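Local coordinates for protein putative siderophore-degrading esterase (Eurofung) (Emericella nidulans, PDB 6GUO) that hydrolyses the ester bonds of the bacterial siderophore enterobactin, a step required for release of its iron inside the fungal cell, at residues E69-R74 and T82-I87; Q32-W37 and A62-A67. All coordinates share one frame; numbering follows the deposited sequence.

Contact 1: E69-R74 and T82-I87; sequences ETLRRR and TGTVVI
Leu71 carries the apolar contact alone on the helix side, its CD1 wedged between Val86 CG2 and Thr84 while CD2 goes to Thr84. CD1 meets Val86 CG2 at 3.4 Å, tighter than usual for two methyl carbons. CD2 lies against the base of the threonine, 3.6 Å from Thr84 CB, with the Leu71 and Thr84 side chains crossing at about a right angle. Leu71 CG stands anti to its own carbonyl carbon (chi1 -76°), which sends the fork off the helix toward the sheet. On the strand, Thr84 and Val86 both point at the helix, while Val85 between them turns to the other face. The two segments belong to the right-handed beta-alpha-beta crossover of the alpha/beta-hydrolase fold, in which strand 52-58 leads into helix 60-77 and the chain returns to the sheet as strand 83-90. Helix 288-301 lies next to this helix and touches Leu71 through Ile296.

Charged groups occupy other sides of the helix. Within 69-74, Arg73 NH1 stands 3.6 Å from Glu69 OE1, a long salt bridge, with OE1 at the edge of the guanidinium and in its plane. Both residues work at the dimer interface: OE1 and Arg73 NH1 each hydrogen-bond Thr66 OG1 of the second subunit, and Glu69 OE2 accepts a hydrogen bond from the backbone N of Leu65 of that subunit. Arg74 NH1 forms a salt bridge with Glu81, just ahead of the strand, and also bonds Asn301.

Contact 2: Q32-W37 and A62-A67; sequences QIDVSW and ALFLTA
Helix 60-77 of the alpha/beta-hydrolase core rests here on strand 31-36 near the antiparallel end of the central sheet, with the short segments parallel to within 1° and their axes 9.3 Å apart. Phe64 is the helix residue that reaches down. With CG anti to the backbone N (chi1 175°), its ring is carried out to the strand, and Asp34 CB sits squarely over one face, 3.4 Å from the centroid of the Phe64 ring and 5° off the normal, a CH-pi contact. The backbone meets the same ring at its rim: Ser36 N lies in the ring plane, 3.5 Å from Phe64 CE1. Ser36 CB touches Phe64 CZ, while its hydroxyl is hydrogen-bonded to Thr68 OG1, one turn on from Phe64.

Gln32 NE2 donates to Asp34 OD2 on its syn side over 2.9 Å in a nearly straight bond, and Asp34 OD1 accepts from the backbone N of Ala14 of the second subunit, a residue that also packs on Phe64.

Within the chain, Phe64 also touches Val86 and Ala88 of the neighbouring strand 83-90, strand 18-24 flanks strand 31-36 on its other edge, and helix 288-301 packs on Leu63 and Thr66.

Contacts 1 and 2 have centres 10 Å apart, and both segments of contact 2 precede those of contact 1 in the chain. Both use helix 60-77, its first turns in contact 2 and a later part in contact 1, and the strands beneath, 31-36 and 83-90, are antiparallel neighbours in one sheet. Val86 N to Ser36 O (3.0 Å) is a probable hydrogen bond between those strands, and Arg72 NH2 to Trp37 O (2.9 Å) probably links helix to strand end. One helix thus packs across two adjacent strands. Residues of the helix in both contacts also meet the second subunit, so the same helix joins sheet packing to the homodimer interface.

Contact 1: E69-R74 and T82-I87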
loop_
_atom_site.group_PDB
_atom_site.type_symbol
_atom_site.label_atom_id
_atom_site.label_comp_id
_atom_site.label_asym_id
_atom_site.label_seq_id
_atom_site.Cartn_x
_atom_site.Cartn_y
_atom_site.Cartn_z
ATOM N N GLU A 69 1.564 -1.951 7.221
ATOM C CA GLU A 69 0.547 -0.929 7.443
ATOM C C GLU A 69 -0.861 -1.392 7.083
ATOM O O GLU A 69 -1.813 -1.045 7.780
ATOM C CB GLU A 69 0.886 0.344 6.699
ATOM C CG GLU A 69 0.151 1.545 7.257
ATOM C CD GLU A 69 0.773 2.827 6.790
ATOM O OE1 GLU A 69 0.638 3.109 5.587
ATOM O OE2 GLU A 69 1.410 3.530 7.606
ATOM N N THR A 70 -0.998 -2.167 6.007
ATOM C CA THR A 70 -2.291 -2.741 5.648
ATOM C C THR A 70 -2.861 -3.563 6.803
ATOM O O THR A 70 -4.038 -3.430 7.144
ATOM C CB THR A 70 -2.201 -3.628 4.389
ATOM O OG1 THR A 70 -1.578 -2.900 3.324
ATOM C CG2 THR A 70 -3.581 -4.069 3.957
ATOM N N LEU A 71 -2.018 -4.397 7.408
ATOM C CA LEU A 71 -2.433 -5.197 8.564
ATOM C C LEU A 71 -2.791 -4.331 9.773
ATOM O O LEU A 71 -3.782 -4.593 10.446
ATOM C CB LEU A 71 -1.352 -6.216 8.947
ATOM C CG LEU A 71 -1.276 -7.426 8.016
ATOM C CD1 LEU A 71 0.071 -8.107 8.166
ATOM C CD2 LEU A 71 -2.423 -8.395 8.280
ATOM N N ARG A 72 -2.008 -3.287 10.025
ATOM C CA ARG A 72 -2.247 -2.428 11.185
ATOM C C ARG A 72 -3.543 -1.622 11.065
ATOM O O ARG A 72 -4.225 -1.424 12.065
ATOM C CB ARG A 72 -1.046 -1.531 11.465
ATOM C CG ARG A 72 0.095 -2.342 12.052
ATOM C CD ARG A 72 1.404 -1.589 12.131
ATOM N NE ARG A 72 2.424 -2.476 12.681
ATOM C CZ ARG A 72 3.657 -2.119 13.038
ATOM N NH1 ARG A 72 4.076 -0.863 12.911
ATOM N NH2 ARG A 72 4.483 -3.043 13.538
ATOM N N ARG A 73 -3.896 -1.198 9.850
ATOM C CA ARG A 73 -5.209 -0.574 9.625
ATOM C C ARG A 73 -6.336 -1.555 9.926
ATOM O O ARG A 73 -7.275 -1.223 10.653
ATOM C CB ARG A 73 -5.345 -0.044 8.197
ATOM C CG ARG A 73 -4.521 1.205 7.929
ATOM C CD ARG A 73 -4.978 1.901 6.666
ATOM N NE ARG A 73 -4.819 1.071 5.473
ATOM C CZ ARG A 73 -3.742 1.030 4.683
ATOM N NH1 ARG A 73 -2.659 1.771 4.919
ATOM N NH2 ARG A 73 -3.754 0.236 3.619
ATOM N N ARG A 74 -6.233 -2.770 9.389
ATOM C CA ARG A 74 -7.276 -3.776 9.608
ATOM C C ARG A 74 -7.383 -4.212 11.070
ATOM O O ARG A 74 -8.489 -4.363 11.592
ATOM C CB ARG A 74 -7.077 -4.991 8.711
ATOM C CG ARG A 74 -8.148 -6.044 8.940
ATOM C CD ARG A 74 -8.556 -6.758 7.675
ATOM N NE ARG A 74 -9.460 -7.864 7.988
ATOM C CZ ARG A 74 -10.184 -8.542 7.102
ATOM N NH1 ARG A 74 -10.960 -9.538 7.522
ATOM N NH2 ARG A 74 -10.148 -8.239 5.803
ATOM N N THR A 82 -7.248 -12.198 14.711
ATOM C CA THR A 82 -5.917 -12.695 15.011
ATOM C C THR A 82 -4.895 -11.760 14.370
ATOM O O THR A 82 -5.024 -11.406 13.195
ATOM C CB THR A 82 -5.740 -14.129 14.478
ATOM O OG1 THR A 82 -6.752 -14.976 15.050
ATOM C CG2 THR A 82 -4.356 -14.690 14.815
ATOM N N GLY A 83 -3.905 -11.350 15.160
ATOM C CA GLY A 83 -2.818 -10.504 14.685
ATOM C C GLY A 83 -1.916 -11.261 13.729
ATOM O O GLY A 83 -1.851 -12.494 13.770
ATOM N N THR A 84 -1.227 -10.524 12.865
ATOM C CA THR A 84 -0.361 -11.118 11.859
ATOM C C THR A 84 1.043 -10.543 11.957
ATOM O O THR A 84 1.227 -9.327 12.021
ATOM C CB THR A 84 -0.925 -10.915 10.439
ATOM O OG1 THR A 84 -2.264 -11.415 10.385
ATOM C CG2 THR A 84 -0.084 -11.648 9.402
ATOM N N VAL A 85 2.025 -11.440 11.987
ATOM C CA VAL A 85 3.435 -11.077 11.916
ATOM C C VAL A 85 3.847 -11.045 10.444
ATOM O O VAL A 85 3.497 -11.945 9.682
ATOM C CB VAL A 85 4.302 -12.076 12.725
ATOM C CG1 VAL A 85 5.796 -11.832 12.519
ATOM C CG2 VAL A 85 3.955 -11.987 14.201
ATOM N N VAL A 86 4.586 -10.006 10.054
ATOM C CA VAL A 86 5.116 -9.877 8.697
ATOM C C VAL A 86 6.594 -10.222 8.745
ATOM O O VAL A 86 7.325 -9.703 9.590
ATOM C CB VAL A 86 4.953 -8.448 8.142
ATOM C CG1 VAL A 86 5.528 -8.333 6.734
ATOM C CG2 VAL A 86 3.488 -8.041 8.147
ATOM N N ILE A 87 7.006 -11.105 7.841
ATOM C CA ILE A 87 8.401 -11.497 7.678
ATOM C C ILE A 87 8.789 -11.241 6.227
ATOM O O ILE A 87 8.349 -11.947 5.319
ATOM C CB ILE A 87 8.626 -12.973 8.056
ATOM C CG1 ILE A 87 8.074 -13.261 9.461
ATOM C CG2 ILE A 87 10.118 -13.302 7.972
ATOM C CD1 ILE A 87 6.654 -13.787 9.504
#

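Contact 2: Q32-W37 and A62-A67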
loop_
_atom_site.group_PDB
_atom_site.type_symbol
_atom_site.label_atom_id
_atom_site.label_comp_id
_atom_site.label_asym_id
_atom_site.label_seq_id
_atom_site.Cartn_x
_atom_site.Cartn_y
_atom_site.Cartn_z
ATOM N N GLN A 32 18.642 -9.871 4.328
ATOM C CA GLN A 32 18.089 -8.967 5.322
ATOM C C GLN A 32 16.661 -9.417 5.553
ATOM O O GLN A 32 15.886 -9.508 4.599
ATOM C CB GLN A 32 18.113 -7.523 4.823
ATOM C CG GLN A 32 17.514 -6.517 5.797
ATOM C CD GLN A 32 17.565 -5.096 5.268
ATOM O OE1 GLN A 32 18.627 -4.602 4.886
ATOM N NE2 GLN A 32 16.411 -4.430 5.239
ATOM N N ILE A 33 16.321 -9.721 6.802
ATOM C CA ILE A 33 14.937 -10.024 7.145
ATOM C C ILE A 33 14.371 -8.860 7.954
ATOM O O ILE A 33 15.014 -8.382 8.887
ATOM C CB ILE A 33 14.765 -11.409 7.831
ATOM C CG1 ILE A 33 15.391 -11.474 9.229
ATOM C CG2 ILE A 33 15.356 -12.507 6.949
ATOM C CD1 ILE A 33 14.817 -12.594 10.078
ATOM N N ASP A 34 13.198 -8.371 7.555
ATOM C CA ASP A 34 12.483 -7.342 8.299
ATOM C C ASP A 34 11.262 -8.025 8.885
ATOM O O ASP A 34 10.591 -8.784 8.189
ATOM C CB ASP A 34 12.055 -6.194 7.383
ATOM C CG ASP A 34 13.211 -5.298 6.979
ATOM O OD1 ASP A 34 13.582 -4.404 7.773
ATOM O OD2 ASP A 34 13.734 -5.468 5.858
ATOM N N VAL A 35 10.999 -7.771 10.163
ATOM C CA VAL A 35 9.882 -8.377 10.877
ATOM C C VAL A 35 9.060 -7.295 11.572
ATOM O O VAL A 35 9.619 -6.426 12.234
ATOM C CB VAL A 35 10.374 -9.402 11.922
ATOM C CG1 VAL A 35 9.194 -10.087 12.607
ATOM C CG2 VAL A 35 11.281 -10.438 11.269
ATOM N N SER A 36 7.738 -7.351 11.419
ATOM C CA SER A 36 6.840 -6.483 12.168
ATOM C C SER A 36 5.760 -7.300 12.846
ATOM O O SER A 36 5.419 -8.390 12.389
ATOM C CB SER A 36 6.189 -5.429 11.272
ATOM O OG SER A 36 5.278 -6.006 10.356
ATOM N N TRP A 37 5.219 -6.747 13.925
ATOM C CA TRP A 37 4.203 -7.428 14.716
ATOM C C TRP A 37 3.127 -6.447 15.175
ATOM O O TRP A 37 3.332 -5.234 15.105
ATOM C CB TRP A 37 4.846 -8.184 15.885
ATOM C CG TRP A 37 5.720 -7.372 16.773
ATOM C CD1 TRP A 37 5.364 -6.787 17.945
ATOM C CD2 TRP A 37 7.106 -7.075 16.581
ATOM N NE1 TRP A 37 6.437 -6.136 18.500
ATOM C CE2 TRP A 37 7.520 -6.295 17.680
ATOM C CE3 TRP A 37 8.038 -7.385 15.583
ATOM C CZ2 TRP A 37 8.825 -5.821 17.812
ATOM C CZ3 TRP A 37 9.330 -6.916 15.713
ATOM C CH2 TRP A 37 9.711 -6.137 16.819
ATOM N N ALA A 62 10.870 -4.220 -0.799
ATOM C CA ALA A 62 9.857 -3.480 -1.566
ATOM C C ALA A 62 8.434 -3.594 -1.030
ATOM O O ALA A 62 7.571 -2.810 -1.434
ATOM C CB ALA A 62 9.884 -3.941 -3.015
ATOM N N LEU A 63 8.186 -4.571 -0.159
ATOM C CA LEU A 63 6.825 -4.940 0.274
ATOM C C LEU A 63 6.537 -4.871 1.773
ATOM O O LEU A 63 5.367 -4.816 2.169
ATOM C CB LEU A 63 6.534 -6.361 -0.185
ATOM C CG LEU A 63 6.745 -6.676 -1.666
ATOM C CD1 LEU A 63 6.465 -8.145 -1.901
ATOM C CD2 LEU A 63 5.856 -5.809 -2.538
ATOM N N PHE A 64 7.585 -4.885 2.594
ATOM C CA PHE A 64 7.473 -4.976 4.050
ATOM C C PHE A 64 6.560 -3.923 4.658
ATOM O O PHE A 64 5.646 -4.244 5.412
ATOM C CB PHE A 64 8.869 -4.851 4.664
ATOM C CG PHE A 64 8.881 -4.820 6.165
ATOM C CD1 PHE A 64 8.498 -5.933 6.901
ATOM C CD2 PHE A 64 9.308 -3.685 6.843
ATOM C CE1 PHE A 64 8.532 -5.915 8.287
ATOM C CE2 PHE A 64 9.340 -3.656 8.227
ATOM C CZ PHE A 64 8.954 -4.776 8.951
ATOM N N LEU A 65 6.817 -2.666 4.317
ATOM C CA LEU A 65 6.109 -1.545 4.930
ATOM C C LEU A 65 4.627 -1.512 4.537
ATOM O O LEU A 65 3.777 -1.219 5.378
ATOM C CB LEU A 65 6.799 -0.218 4.589
ATOM C CG LEU A 65 8.262 -0.058 5.029
ATOM C CD1 LEU A 65 8.828 1.255 4.510
ATOM C CD2 LEU A 65 8.413 -0.136 6.542
ATOM N N THR A 66 4.327 -1.849 3.283
ATOM C CA THR A 66 2.950 -1.877 2.778
ATOM C C THR A 66 2.169 -2.982 3.467
ATOM O O THR A 66 1.049 -2.763 3.902
ATOM C CB THR A 66 2.906 -2.089 1.244
ATOM O OG1 THR A 66 3.601 -1.018 0.593
ATOM C CG2 THR A 66 1.460 -2.139 0.716
ATOM N N ALA A 67 2.761 -4.171 3.563
ATOM C CA ALA A 67 2.110 -5.286 4.257
ATOM C C ALA A 67 1.865 -4.932 5.726
ATOM O O ALA A 67 0.772 -5.146 6.251
ATOM C CB ALA A 67 2.954 -6.542 4.149
#